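Local coordinates for protein hypothetical hydrolase (Bacteroides thetaiotaomicron, PDB 3TC9) that probably acts as an auxiliary nutrient-binding protein, joining an immunoglobulin-like IPT/TIG domain to a six-bladed beta-propeller, though its exact function is not established, at residues S21-K26 against T32-Y37; K105-T110 against T374-R379; Y283-V288 against H292-S297. All coordinates share one frame; numbering follows the deposited sequence. Where two conformers were deposited one is given.

Contact 1 of 3, residues S21-K26 against T32-Y37; sequences SEFSPK and TRMLLY. With EDO (1,2-ethanediol), chain S.
Backbone hydrogen bonds first define how S21-K26 pairs with T32-Y37. At the start of the pairing both S21 and E22 face Y37, a classic beta bulge: S21 N donates to Y37 O at 2.9 Å, while E22 N reaches the same oxygen only weakly, at 3.5 Å. Y37 N answers to E22 O at 2.7 Å. Further along, S24 and L35 form a regular antiparallel hydrogen-bonded pair, with L35 N 2.8 Å from S24 O.

Apolar contacts fill one face of this hairpin. CG of F23 sits between the backbone N and the carbonyl carbon (chi1 63°), which leads the ring away from strand 33-37; F23 CB itself is 3.4 Å from L36 CD2. Selenomethionine M34 comes to the ring obliquely in a Met-aromatic contact, SE lying 5.2 Å from the F23 centroid and 44° off the normal. I80 and L82 of strand 80-85 add to this layer, I80 against F23 and M34, L82 against L36. K26 NZ stands over a face of the F23 ring and bonds weakly to F23 O.

The other face is mixed. E22 and Y37 run side by side, carboxylate and ring planes 20° apart, with OE2 3.5 Å from Y37 CD2. A water over the rim of the Y37 ring is hydrogen-bonded to S24 OG, and L35, touched by Y68, lies on this face too.

Where the strands part, the CG edge of the P25 ring, following a cis peptide bond, lies against T32 CG2 at 3.6 Å, while T32 OG1 is held by G29 O.

The hairpin is therefore two-sided: F23, M34 and L36 turn oily surfaces into the immunoglobulin-like IPT/TIG domain, and the more exposed side combines E22 and S24 with the side chains of L35 and Y37.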
ATOM      1  N   SER B  21      24.114   5.028  31.342  1.00 37.36           N
ATOM      2  CA  SER B  21      24.390   3.595  31.344  1.00 39.21           C
ATOM      3  C   SER B  21      23.324   2.849  30.527  1.00 45.83           C
ATOM      4  O   SER B  21      23.659   1.881  29.848  1.00 49.46           O
ATOM      5  CB  SER B  21      24.479   3.043  32.763  1.00 44.38           C
ATOM      6  OG  SER B  21      23.275   3.192  33.491  1.00 56.06           O
ATOM      7  N   GLU B  22      22.057   3.288  30.586  1.00 40.44           N
ATOM      8  CA  GLU B  22      20.982   2.683  29.801  1.00 40.66           C
ATOM      9  C   GLU B  22      19.713   3.530  29.818  1.00 40.71           C
ATOM     10  O   GLU B  22      19.569   4.460  30.621  1.00 40.61           O
ATOM     11  CB  GLU B  22      20.659   1.218  30.237  1.00 43.71           C
ATOM     12  CG  GLU B  22      20.065   1.013  31.624  1.00 54.29           C
ATOM     13  CD  GLU B  22      19.891  -0.440  32.032  1.00 90.99           C
ATOM     14  OE1 GLU B  22      20.830  -1.237  31.801  1.00 96.67           O
ATOM     15  OE2 GLU B  22      18.825  -0.774  32.602  1.00 93.44           O
ATOM     16  N   PHE B  23      18.803   3.198  28.919  1.00 34.97           N
ATOM     17  CA  PHE B  23      17.513   3.865  28.815  1.00 33.43           C
ATOM     18  C   PHE B  23      16.430   2.857  28.460  1.00 36.36           C
ATOM     19  O   PHE B  23      16.706   1.835  27.840  1.00 34.10           O
ATOM     20  CB  PHE B  23      17.537   5.039  27.812  1.00 33.18           C
ATOM     21  CG  PHE B  23      17.825   4.690  26.374  1.00 33.36           C
ATOM     22  CD1 PHE B  23      16.801   4.325  25.513  1.00 35.33           C
ATOM     23  CD2 PHE B  23      19.122   4.746  25.874  1.00 35.05           C
ATOM     24  CE1 PHE B  23      17.073   3.968  24.192  1.00 36.48           C
ATOM     25  CE2 PHE B  23      19.387   4.420  24.544  1.00 38.18           C
ATOM     26  CZ  PHE B  23      18.360   4.020  23.717  1.00 36.29           C
ATOM     27  N   SER B  24      15.186   3.172  28.826  1.00 36.04           N
ATOM     28  CA  SER B  24      14.030   2.346  28.506  1.00 35.53           C
ATOM     29  C   SER B  24      12.763   3.220  28.399  1.00 39.87           C
ATOM     30  O   SER B  24      12.662   4.204  29.119  1.00 38.51           O
ATOM     31  CB  SER B  24      13.852   1.236  29.536  1.00 39.25           C
ATOM     32  OG  SER B  24      13.300   1.704  30.757  1.00 49.90           O
ATOM     33  N   PRO B  25      11.774   2.861  27.535  1.00 37.36           N
ATOM     34  CA  PRO B  25      11.809   1.751  26.569  1.00 37.23           C
ATOM     35  C   PRO B  25      12.740   2.089  25.410  1.00 41.74           C
ATOM     36  O   PRO B  25      13.029   3.281  25.165  1.00 38.92           O
ATOM     37  CB  PRO B  25      10.348   1.620  26.131  1.00 38.47           C
ATOM     38  CG  PRO B  25       9.802   3.022  26.241  1.00 42.29           C
ATOM     39  CD  PRO B  25      10.543   3.666  27.397  1.00 38.15           C
ATOM     40  N   LYS B  26      13.209   1.030  24.694  1.00 39.23           N
ATOM     41  CA  LYS B  26      14.127   1.171  23.566  1.00 40.30           C
ATOM     42  C   LYS B  26      13.388   1.691  22.319  1.00 43.86           C
ATOM     43  O   LYS B  26      14.005   2.226  21.399  1.00 43.13           O
ATOM     44  CB  LYS B  26      14.828  -0.171  23.264  1.00 45.23           C
ATOM     45  CG  LYS B  26      15.829  -0.646  24.351  1.00 58.57           C
ATOM     46  CD  LYS B  26      17.211  -0.001  24.227  1.00 64.04           C
ATOM     47  CE  LYS B  26      18.038  -0.213  25.465  1.00 68.94           C
ATOM     48  NZ  LYS B  26      19.032   0.878  25.637  1.00 81.58           N
ATOM     49  N   THR B  32       6.408   9.391  24.528  1.00 35.59           N
ATOM     50  CA  THR B  32       6.860   8.228  25.300  1.00 35.39           C
ATOM     51  C   THR B  32       7.628   8.738  26.506  1.00 40.65           C
ATOM     52  O   THR B  32       8.502   9.602  26.359  1.00 40.48           O
ATOM     53  CB  THR B  32       7.734   7.282  24.448  1.00 41.40           C
ATOM     54  OG1 THR B  32       6.953   6.685  23.424  1.00 42.96           O
ATOM     55  CG2 THR B  32       8.407   6.192  25.272  1.00 35.81           C
ATOM     56  N   ARG B  33       7.286   8.191  27.692  1.00 38.34           N
ATOM     57  CA  ARG B  33       7.941   8.513  28.962  0.50 37.57           C
ATOM     58  C   ARG B  33       9.181   7.654  29.052  1.00 41.26           C
ATOM     59  O   ARG B  33       9.092   6.441  29.195  1.00 41.25           O
ATOM     60  CB  ARG B  33       6.979   8.301  30.158  0.50 36.60           C
ATOM     61  CG  ARG B  33       7.576   8.581  31.552  0.50 48.44           C
ATOM     62  CD  ARG B  33       6.554   8.287  32.647  0.50 53.97           C
ATOM     63  NE  ARG B  33       7.087   8.442  34.003  0.50 54.92           N
ATOM     64  CZ  ARG B  33       6.964   9.541  34.744  0.50 60.82           C
ATOM     65  NH1 ARG B  33       6.344  10.609  34.264  0.50 35.08           N
ATOM     66  NH2 ARG B  33       7.463   9.578  35.970  0.50 54.84           N
HETATM   67  N   MSE B  34      10.335   8.265  28.867  1.00 37.81           N
HETATM   68  CA  MSE B  34      11.597   7.533  28.893  1.00 37.31           C
HETATM   69  C   MSE B  34      12.237   7.572  30.287  1.00 38.71           C
HETATM   70  O   MSE B  34      12.151   8.563  30.981  1.00 37.38           O
HETATM   71  CB  MSE B  34      12.556   8.111  27.833  1.00 39.43           C
HETATM   72  CG  MSE B  34      13.913   7.426  27.791  1.00 47.80           C
HETATM   73 SE   MSE B  34      15.133   8.360  26.633  0.75 55.58          SE
HETATM   74  CE  MSE B  34      14.413   7.713  24.887  1.00 51.43           C
ATOM     75  N   LEU B  35      12.893   6.490  30.655  1.00 36.48           N
ATOM     76  CA  LEU B  35      13.642   6.357  31.897  1.00 36.82           C
ATOM     77  C   LEU B  35      15.132   6.204  31.569  1.00 39.74           C
ATOM     78  O   LEU B  35      15.522   5.216  30.943  1.00 38.58           O
ATOM     79  CB  LEU B  35      13.121   5.142  32.711  1.00 36.70           C
ATOM     80  CG  LEU B  35      13.971   4.626  33.897  1.00 40.82           C
ATOM     81  CD1 LEU B  35      14.260   5.718  34.913  1.00 39.23           C
ATOM     82  CD2 LEU B  35      13.271   3.428  34.570  1.00 40.93           C
ATOM     83  N   LEU B  36      15.951   7.190  31.976  1.00 36.05           N
ATOM     84  CA  LEU B  36      17.397   7.130  31.783  1.00 36.36           C
ATOM     85  C   LEU B  36      18.101   6.686  33.052  1.00 39.11           C
ATOM     86  O   LEU B  36      17.844   7.239  34.117  1.00 39.56           O
ATOM     87  CB  LEU B  36      17.973   8.498  31.382  1.00 37.01           C
ATOM     88  CG  LEU B  36      17.861   8.996  29.951  1.00 42.28           C
ATOM     89  CD1 LEU B  36      18.590  10.353  29.828  1.00 42.26           C
ATOM     90  CD2 LEU B  36      18.523   8.061  28.982  1.00 45.00           C
ATOM     91  N   TYR B  37      19.032   5.759  32.931  1.00 35.85           N
ATOM     92  CA  TYR B  37      19.888   5.345  34.031  1.00 37.62           C
ATOM     93  C   TYR B  37      21.281   5.892  33.786  1.00 40.24           C
ATOM     94  O   TYR B  37      21.702   6.048  32.641  1.00 40.83           O
ATOM     95  CB  TYR B  37      19.935   3.813  34.187  1.00 41.33           C
ATOM     96  CG  TYR B  37      18.782   3.195  34.942  1.00 46.71           C
ATOM     97  CD1 TYR B  37      17.896   3.982  35.670  1.00 50.01           C
ATOM     98  CD2 TYR B  37      18.568   1.821  34.922  1.00 49.25           C
ATOM     99  CE1 TYR B  37      16.787   3.421  36.309  1.00 53.39           C
ATOM    100  CE2 TYR B  37      17.498   1.244  35.610  1.00 51.24           C
ATOM    101  CZ  TYR B  37      16.607   2.051  36.301  1.00 61.61           C
ATOM    102  OH  TYR B  37      15.549   1.508  36.986  1.00 67.31           O
TER
HETATM  103  C1  EDO S 488      11.005  -1.795  25.154  1.00 55.89           C
HETATM  104  O1  EDO S 488      10.847  -1.588  23.731  1.00 61.89           O
HETATM  105  C2  EDO S 488      12.447  -2.153  25.508  1.00 50.99           C
HETATM  106  O2  EDO S 488      12.862  -1.511  26.724  1.00 50.90           O
HETATM  107  O   HOH W   1      16.150   2.067  32.320  1.00 45.21           O

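Contact 2 of 3, residues K105-T110 against T374-R379; sequences KKMLVT and TTFAGR
Adjacent blades of the beta-propeller meet where M107 and V109 face F376 and A377. Strand 107-113 pairs with strand 422-428 from the C-terminal end of the chain, so the last blade is built from both ends of the propeller sequence, the ring closure often called molecular Velcro. Strand 372-376 belongs to the blade before it, and beyond F376 the chain turns a corner.

The two segments share a small interface, 106 Å² in all; its close contacts are between side chains, with the nearest CA atoms, V109 and A377, 8.0 Å apart. With CG of F376 anti to the backbone N (chi1 -179°), the end of the ring is carried toward the Velcro strand, although its CB does not head that way. Y355 meets the same ring edge-to-face and F413 also touches it, placing the contact within an aromatic cluster between the blades. Within the closing blade, I426 of strand 422-428 touches both M107 and V109. Next to the aromatic contact, V109 CG2 rests 4.3 Å from A377 CB.

The selenomethionine M107 crosses F376 at about a right angle and forms an edge-on Met-aromatic contact: SE lies near the plane of the ring, 4.0 Å from F376 CZ.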
ATOM      1  N   LYS B 105       6.667   6.848  13.992  1.00 34.30           N
ATOM      2  CA  LYS B 105       5.772   7.956  13.681  1.00 34.14           C
ATOM      3  C   LYS B 105       4.284   7.521  13.740  1.00 39.88           C
ATOM      4  O   LYS B 105       3.928   6.367  13.451  1.00 37.55           O
ATOM      5  CB  LYS B 105       6.042   8.523  12.280  1.00 37.14           C
ATOM      6  CG  LYS B 105       7.365   9.213  12.055  1.00 35.69           C
ATOM      7  CD  LYS B 105       7.480   9.597  10.572  1.00 45.31           C
ATOM      8  CE  LYS B 105       8.767  10.296  10.194  1.00 49.71           C
ATOM      9  NZ  LYS B 105       9.928   9.365  10.236  1.00 72.23           N
ATOM     10  N   LYS B 106       3.415   8.483  14.077  1.00 36.98           N
ATOM     11  CA  LYS B 106       1.979   8.248  14.110  1.00 36.08           C
ATOM     12  C   LYS B 106       1.275   9.371  13.352  1.00 38.62           C
ATOM     13  O   LYS B 106       1.892  10.351  12.946  1.00 37.99           O
ATOM     14  CB  LYS B 106       1.449   8.103  15.549  1.00 37.25           C
ATOM     15  CG  LYS B 106       1.490   9.373  16.380  1.00 46.99           C
ATOM     16  CD  LYS B 106       0.846   9.095  17.705  1.00 49.74           C
ATOM     17  CE  LYS B 106       0.587  10.350  18.461  1.00 49.59           C
ATOM     18  NZ  LYS B 106       0.177  10.023  19.848  1.00 63.68           N
HETATM   19  N   MSE B 107      -0.010   9.186  13.139  1.00 34.46           N
HETATM   20  CA  MSE B 107      -0.858  10.161  12.489  1.00 32.06           C
HETATM   21  C   MSE B 107      -1.305  11.206  13.494  1.00 32.46           C
HETATM   22  O   MSE B 107      -1.548  10.907  14.665  1.00 32.73           O
HETATM   23  CB  MSE B 107      -2.057   9.458  11.833  1.00 34.05           C
HETATM   24  CG  MSE B 107      -1.685   8.781  10.535  1.00 40.70           C
HETATM   25 SE   MSE B 107      -3.241   8.129   9.622  0.75 48.24          SE
HETATM   26  CE  MSE B 107      -3.371   9.476   8.276  1.00 44.97           C
ATOM     27  N   LEU B 108      -1.422  12.430  13.021  1.00 27.44           N
ATOM     28  CA  LEU B 108      -1.857  13.594  13.761  1.00 27.51           C
ATOM     29  C   LEU B 108      -2.872  14.402  12.968  1.00 33.35           C
ATOM     30  O   LEU B 108      -2.824  14.423  11.737  1.00 34.55           O
ATOM     31  CB  LEU B 108      -0.635  14.518  14.090  1.00 26.88           C
ATOM     32  CG  LEU B 108       0.492  13.948  15.004  1.00 29.35           C
ATOM     33  CD1 LEU B 108       1.571  14.983  15.186  1.00 28.72           C
ATOM     34  CD2 LEU B 108      -0.026  13.537  16.397  1.00 28.99           C
ATOM     35  N   VAL B 109      -3.735  15.128  13.676  1.00 29.94           N
ATOM     36  CA  VAL B 109      -4.660  16.102  13.077  1.00 29.03           C
ATOM     37  C   VAL B 109      -3.934  17.436  13.124  1.00 33.94           C
ATOM     38  O   VAL B 109      -3.380  17.790  14.160  1.00 34.45           O
ATOM     39  CB  VAL B 109      -6.063  16.167  13.780  1.00 28.95           C
ATOM     40  CG1 VAL B 109      -6.970  17.211  13.119  1.00 27.81           C
ATOM     41  CG2 VAL B 109      -6.736  14.799  13.797  1.00 27.11           C
ATOM     42  N   THR B 110      -3.897  18.152  12.010  1.00 31.47           N
ATOM     43  CA  THR B 110      -3.278  19.476  11.924  1.00 31.91           C
ATOM     44  C   THR B 110      -4.199  20.421  11.180  1.00 36.65           C
ATOM     45  O   THR B 110      -5.198  19.970  10.627  1.00 34.59           O
ATOM     46  CB  THR B 110      -1.894  19.423  11.245  1.00 41.80           C
ATOM     47  OG1 THR B 110      -2.022  18.901   9.918  1.00 43.95           O
ATOM     48  CG2 THR B 110      -0.828  18.657  12.086  1.00 39.64           C
ATOM     49  N   THR B 374     -16.446   2.312  13.277  1.00 32.22           N
ATOM     50  CA  THR B 374     -15.515   2.734  14.332  1.00 30.27           C
ATOM     51  C   THR B 374     -15.296   4.250  14.204  1.00 33.14           C
ATOM     52  O   THR B 374     -15.795   4.852  13.258  1.00 31.60           O
ATOM     53  CB  THR B 374     -14.193   1.950  14.279  1.00 35.80           C
ATOM     54  OG1 THR B 374     -13.631   2.131  12.994  1.00 39.15           O
ATOM     55  CG2 THR B 374     -14.359   0.439  14.583  1.00 34.20           C
ATOM     56  N   THR B 375     -14.558   4.867  15.155  1.00 29.16           N
ATOM     57  CA  THR B 375     -14.263   6.289  15.111  1.00 28.63           C
ATOM     58  C   THR B 375     -12.792   6.453  14.820  1.00 33.64           C
ATOM     59  O   THR B 375     -11.945   5.859  15.490  1.00 34.43           O
ATOM     60  CB  THR B 375     -14.718   6.965  16.395  1.00 33.85           C
ATOM     61  OG1 THR B 375     -16.122   6.772  16.473  1.00 32.18           O
ATOM     62  CG2 THR B 375     -14.354   8.488  16.460  1.00 27.47           C
ATOM     63  N   PHE B 376     -12.483   7.251  13.814  1.00 31.21           N
ATOM     64  CA  PHE B 376     -11.108   7.469  13.422  1.00 30.06           C
ATOM     65  C   PHE B 376     -10.475   8.630  14.160  1.00 33.52           C
ATOM     66  O   PHE B 376      -9.351   8.500  14.659  1.00 32.50           O
ATOM     67  CB  PHE B 376     -11.050   7.703  11.898  1.00 31.45           C
ATOM     68  CG  PHE B 376      -9.676   7.930  11.293  1.00 31.71           C
ATOM     69  CD1 PHE B 376      -8.663   6.986  11.448  1.00 33.56           C
ATOM     70  CD2 PHE B 376      -9.426   9.044  10.498  1.00 32.03           C
ATOM     71  CE1 PHE B 376      -7.419   7.164  10.828  1.00 33.52           C
ATOM     72  CE2 PHE B 376      -8.191   9.217   9.875  1.00 33.65           C
ATOM     73  CZ  PHE B 376      -7.203   8.265  10.021  1.00 32.14           C
ATOM     74  N   ALA B 377     -11.171   9.786  14.204  1.00 30.03           N
ATOM     75  CA  ALA B 377     -10.585  11.007  14.756  1.00 28.89           C
ATOM     76  C   ALA B 377     -11.625  11.923  15.292  1.00 33.91           C
ATOM     77  O   ALA B 377     -12.730  11.969  14.774  1.00 33.48           O
ATOM     78  CB  ALA B 377      -9.788  11.739  13.680  1.00 28.66           C
ATOM     79  N   GLY B 378     -11.249  12.672  16.320  1.00 30.83           N
ATOM     80  CA  GLY B 378     -12.138  13.631  16.957  1.00 29.47           C
ATOM     81  C   GLY B 378     -12.539  13.171  18.330  1.00 32.23           C
ATOM     82  O   GLY B 378     -12.188  12.059  18.749  1.00 29.50           O
ATOM     83  N   ARG B 379     -13.286  14.050  19.039  1.00 30.73           N
ATOM     84  CA  ARG B 379     -13.801  13.831  20.383  1.00 31.87           C
ATOM     85  C   ARG B 379     -12.658  13.663  21.414  1.00 37.44           C
ATOM     86  O   ARG B 379     -12.857  13.069  22.457  1.00 39.04           O
ATOM     87  CB  ARG B 379     -14.798  12.637  20.431  1.00 32.97           C
ATOM     88  CG  ARG B 379     -15.923  12.756  19.416  1.00 35.34           C
ATOM     89  CD  ARG B 379     -16.799  11.534  19.389  1.00 38.01           C
ATOM     90  NE  ARG B 379     -17.606  11.391  20.609  1.00 38.37           N
ATOM     91  CZ  ARG B 379     -18.813  11.915  20.778  1.00 38.24           C
ATOM     92  NH1 ARG B 379     -19.362  12.654  19.825  1.00 33.15           N
ATOM     93  NH2 ARG B 379     -19.481  11.704  21.902  1.00 34.22           N
TER

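Contact 3 of 3, residues Y283-V288 against H292-S297; sequences YAYIVV and HYILRS. With EDO (1,2-ethanediol), chain T.
Two torsions set the stack of R296 on Y283: CG of R296 is anti to the backbone N (chi1 175°) and its chain runs out extended to NE, while CG of Y283 lies between its backbone N and carbonyl carbon (chi1 72°), which sets the ring face against the guanidinium. The two groups lie flat on each other, planes 10° apart, and R296 CZ sits 3.7 Å from the Y283 centroid, a cation-pi stack. The rim of the guanidinium is left for polar partners: NE pairs with D298, NH2 donates to an ethanediol probably from the crystallisation liquor, and NH1 donates to a water 2.8 Å away, which is also hydrogen-bonded to Y285 OH. Replacing R296 by an alanine would probably leave D298 without its cationic mate and strip the cover from that Y283 face.

Backbone hydrogen bonds pair the two strands. I286 N reaches L295 O at 2.8 Å, and L295 N returns to I286 O. On the face opposite R296, V288 CG2 touches both Y293 CE1 and L295 CD1, each at 3.6 Å, while Y293 OH bonds to W271.

Tightly turned and almost wholly buried, this is the central antiparallel hairpin of a four-stranded propeller blade, flanked by strands 273-277 and 305-312.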
ATOM      1  N   TYR B 283     -21.313  -0.609  -6.556  1.00 39.85           N
ATOM      2  CA  TYR B 283     -22.356  -0.197  -5.624  1.00 38.26           C
ATOM      3  C   TYR B 283     -22.154   1.221  -5.200  1.00 41.60           C
ATOM      4  O   TYR B 283     -21.098   1.789  -5.434  1.00 42.68           O
ATOM      5  CB  TYR B 283     -22.401  -1.125  -4.382  1.00 37.61           C
ATOM      6  CG  TYR B 283     -21.254  -0.965  -3.403  1.00 35.74           C
ATOM      7  CD1 TYR B 283     -21.343  -0.077  -2.328  1.00 35.56           C
ATOM      8  CD2 TYR B 283     -20.111  -1.758  -3.502  1.00 35.85           C
ATOM      9  CE1 TYR B 283     -20.301   0.058  -1.411  1.00 33.29           C
ATOM     10  CE2 TYR B 283     -19.090  -1.675  -2.556  1.00 34.80           C
ATOM     11  CZ  TYR B 283     -19.186  -0.757  -1.521  1.00 39.60           C
ATOM     12  OH  TYR B 283     -18.165  -0.638  -0.622  1.00 34.28           O
ATOM     13  N   ALA B 284     -23.157   1.783  -4.530  1.00 37.56           N
ATOM     14  CA  ALA B 284     -23.077   3.104  -3.948  1.00 35.46           C
ATOM     15  C   ALA B 284     -23.610   3.063  -2.536  1.00 39.42           C
ATOM     16  O   ALA B 284     -24.467   2.237  -2.222  1.00 39.40           O
ATOM     17  CB  ALA B 284     -23.859   4.110  -4.780  1.00 36.04           C
ATOM     18  N   TYR B 285     -23.062   3.932  -1.675  1.00 34.83           N
ATOM     19  CA  TYR B 285     -23.591   4.153  -0.342  1.00 33.88           C
ATOM     20  C   TYR B 285     -24.572   5.306  -0.469  1.00 38.57           C
ATOM     21  O   TYR B 285     -24.315   6.258  -1.219  1.00 38.51           O
ATOM     22  CB  TYR B 285     -22.506   4.439   0.711  1.00 32.45           C
ATOM     23  CG  TYR B 285     -21.777   3.210   1.216  1.00 32.35           C
ATOM     24  CD1 TYR B 285     -22.464   2.026   1.485  1.00 33.78           C
ATOM     25  CD2 TYR B 285     -20.408   3.235   1.450  1.00 32.79           C
ATOM     26  CE1 TYR B 285     -21.802   0.894   1.971  1.00 33.82           C
ATOM     27  CE2 TYR B 285     -19.727   2.101   1.904  1.00 34.22           C
ATOM     28  CZ  TYR B 285     -20.431   0.934   2.174  1.00 40.96           C
ATOM     29  OH  TYR B 285     -19.769  -0.166   2.677  1.00 41.07           O
ATOM     30  N   ILE B 286     -25.731   5.169   0.174  1.00 33.77           N
ATOM     31  CA  ILE B 286     -26.764   6.185   0.222  1.00 34.68           C
ATOM     32  C   ILE B 286     -26.741   6.661   1.680  1.00 38.16           C
ATOM     33  O   ILE B 286     -27.089   5.901   2.591  1.00 36.83           O
ATOM     34  CB  ILE B 286     -28.125   5.642  -0.294  1.00 39.50           C
ATOM     35  CG1 ILE B 286     -28.007   5.270  -1.800  1.00 40.47           C
ATOM     36  CG2 ILE B 286     -29.249   6.671  -0.042  1.00 41.76           C
ATOM     37  CD1 ILE B 286     -29.246   4.691  -2.465  1.00 54.27           C
ATOM     38  N   VAL B 287     -26.189   7.874   1.898  1.00 33.24           N
ATOM     39  CA  VAL B 287     -25.974   8.446   3.214  1.00 32.10           C
ATOM     40  C   VAL B 287     -27.129   9.342   3.541  1.00 39.28           C
ATOM     41  O   VAL B 287     -27.251  10.429   2.934  1.00 39.79           O
ATOM     42  CB  VAL B 287     -24.606   9.181   3.254  1.00 36.50           C
ATOM     43  CG1 VAL B 287     -24.351   9.879   4.599  1.00 35.52           C
ATOM     44  CG2 VAL B 287     -23.458   8.221   2.891  1.00 36.41           C
ATOM     45  N   VAL B 288     -27.972   8.893   4.523  1.00 35.01           N
ATOM     46  CA  VAL B 288     -29.163   9.655   4.929  1.00 34.91           C
ATOM     47  C   VAL B 288     -28.811  10.605   6.087  1.00 37.54           C
ATOM     48  O   VAL B 288     -28.796  10.228   7.265  1.00 36.15           O
ATOM     49  CB  VAL B 288     -30.416   8.809   5.221  1.00 37.49           C
ATOM     50  CG1 VAL B 288     -31.657   9.699   5.197  1.00 37.38           C
ATOM     51  CG2 VAL B 288     -30.548   7.689   4.196  1.00 37.80           C
ATOM     52  N   HIS B 292     -29.880   9.466   9.958  1.00 34.77           N
ATOM     53  CA  HIS B 292     -28.693   8.929  10.641  1.00 33.40           C
ATOM     54  C   HIS B 292     -28.421   7.453  10.376  1.00 36.96           C
ATOM     55  O   HIS B 292     -28.140   6.685  11.303  1.00 36.43           O
ATOM     56  CB  HIS B 292     -28.831   9.213  12.139  1.00 33.32           C
ATOM     57  CG  HIS B 292     -29.453  10.546  12.365  1.00 36.68           C
ATOM     58  ND1 HIS B 292     -28.770  11.709  12.062  1.00 37.78           N
ATOM     59  CD2 HIS B 292     -30.730  10.860  12.694  1.00 39.12           C
ATOM     60  CE1 HIS B 292     -29.623  12.697  12.286  1.00 38.11           C
ATOM     61  NE2 HIS B 292     -30.817  12.235  12.658  1.00 39.09           N
ATOM     62  N   TYR B 293     -28.422   7.078   9.090  1.00 31.98           N
ATOM     63  CA  TYR B 293     -28.133   5.707   8.686  1.00 31.37           C
ATOM     64  C   TYR B 293     -27.646   5.697   7.244  1.00 37.33           C
ATOM     65  O   TYR B 293     -27.756   6.696   6.511  1.00 38.04           O
ATOM     66  CB  TYR B 293     -29.349   4.766   8.911  1.00 33.58           C
ATOM     67  CG  TYR B 293     -30.475   4.863   7.904  1.00 36.35           C
ATOM     68  CD1 TYR B 293     -31.216   6.035   7.767  1.00 39.44           C
ATOM     69  CD2 TYR B 293     -30.872   3.753   7.170  1.00 37.39           C
ATOM     70  CE1 TYR B 293     -32.286   6.117   6.871  1.00 41.59           C
ATOM     71  CE2 TYR B 293     -31.940   3.821   6.276  1.00 39.08           C
ATOM     72  CZ  TYR B 293     -32.632   5.010   6.114  1.00 43.32           C
ATOM     73  OH  TYR B 293     -33.684   5.089   5.230  1.00 37.93           O
ATOM     74  N   ILE B 294     -27.046   4.578   6.855  1.00 34.59           N
ATOM     75  CA  ILE B 294     -26.494   4.402   5.518  1.00 34.18           C
ATOM     76  C   ILE B 294     -27.069   3.129   4.881  1.00 36.90           C
ATOM     77  O   ILE B 294     -27.246   2.101   5.540  1.00 35.59           O
ATOM     78  CB  ILE B 294     -24.928   4.403   5.568  1.00 36.63           C
ATOM     79  CG1 ILE B 294     -24.377   5.707   6.226  1.00 35.83           C
ATOM     80  CG2 ILE B 294     -24.299   4.154   4.182  1.00 36.81           C
ATOM     81  CD1 ILE B 294     -22.886   5.679   6.616  1.00 34.39           C
ATOM     82  N   LEU B 295     -27.336   3.212   3.582  1.00 34.40           N
ATOM     83  CA  LEU B 295     -27.810   2.074   2.798  1.00 35.59           C
ATOM     84  C   LEU B 295     -26.813   1.760   1.701  1.00 39.48           C
ATOM     85  O   LEU B 295     -26.028   2.629   1.323  1.00 40.43           O
ATOM     86  CB  LEU B 295     -29.188   2.351   2.176  1.00 36.21           C
ATOM     87  CG  LEU B 295     -30.304   2.785   3.128  1.00 39.61           C
ATOM     88  CD1 LEU B 295     -30.521   4.245   3.023  1.00 38.04           C
ATOM     89  CD2 LEU B 295     -31.603   2.062   2.804  1.00 40.99           C
ATOM     90  N   ARG B 296     -26.854   0.549   1.175  1.00 35.36           N
ATOM     91  CA  ARG B 296     -26.036   0.170   0.028  1.00 35.12           C
ATOM     92  C   ARG B 296     -26.965  -0.134  -1.132  1.00 40.07           C
ATOM     93  O   ARG B 296     -27.972  -0.820  -0.947  1.00 37.61           O
ATOM     94  CB  ARG B 296     -25.143  -1.031   0.330  1.00 32.29           C
ATOM     95  CG  ARG B 296     -24.370  -1.534  -0.866  1.00 35.78           C
ATOM     96  CD  ARG B 296     -23.368  -2.557  -0.439  1.00 43.60           C
ATOM     97  NE  ARG B 296     -22.986  -3.386  -1.571  1.00 47.26           N
ATOM     98  CZ  ARG B 296     -21.866  -4.084  -1.632  1.00 49.91           C
ATOM     99  NH1 ARG B 296     -21.001  -4.054  -0.623  1.00 48.04           N
ATOM    100  NH2 ARG B 296     -21.598  -4.818  -2.695  1.00 39.25           N
ATOM    101  N   SER B 297     -26.645   0.397  -2.316  1.00 38.66           N
ATOM    102  CA  SER B 297     -27.418   0.146  -3.534  1.00 39.29           C
ATOM    103  C   SER B 297     -26.486  -0.491  -4.557  1.00 45.40           C
ATOM    104  O   SER B 297     -25.546   0.150  -5.031  1.00 44.15           O
ATOM    105  CB  SER B 297     -28.033   1.436  -4.060  1.00 41.42           C
ATOM    106  OG  SER B 297     -28.606   1.219  -5.335  1.00 50.13           O
TER
HETATM  107  C1  EDO T 489     -16.805  -4.329  -4.266  1.00 61.76           C
HETATM  108  O1  EDO T 489     -16.079  -3.968  -5.447  1.00 59.59           O
HETATM  109  C2  EDO T 489     -18.077  -5.091  -4.636  1.00 62.39           C
HETATM  110  O2  EDO T 489     -18.634  -5.694  -3.456  1.00 68.13           O
HETATM  111  O   HOH W   2     -20.394  -2.971   1.856  1.00 46.79           O

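From the N terminus, contact 1 closes a five-residue loop inside the immunoglobulin-like domain and is finished before either of the others opens. The chain then enters the propeller at 105-110, runs through 263 residues, and comes back as 374-379: contact 2 thus spans the greater part of the ring and joins its closing blade to the preceding one. Nested within that long excursion, contact 3 is a local hairpin with three residues between its segments; no pair of contacts crosses. Contacts 1 and 2 approach to about 8 Å between nearest atoms, near the passage between domains, whereas the centres of contacts 1 and 3 are 49 Å apart.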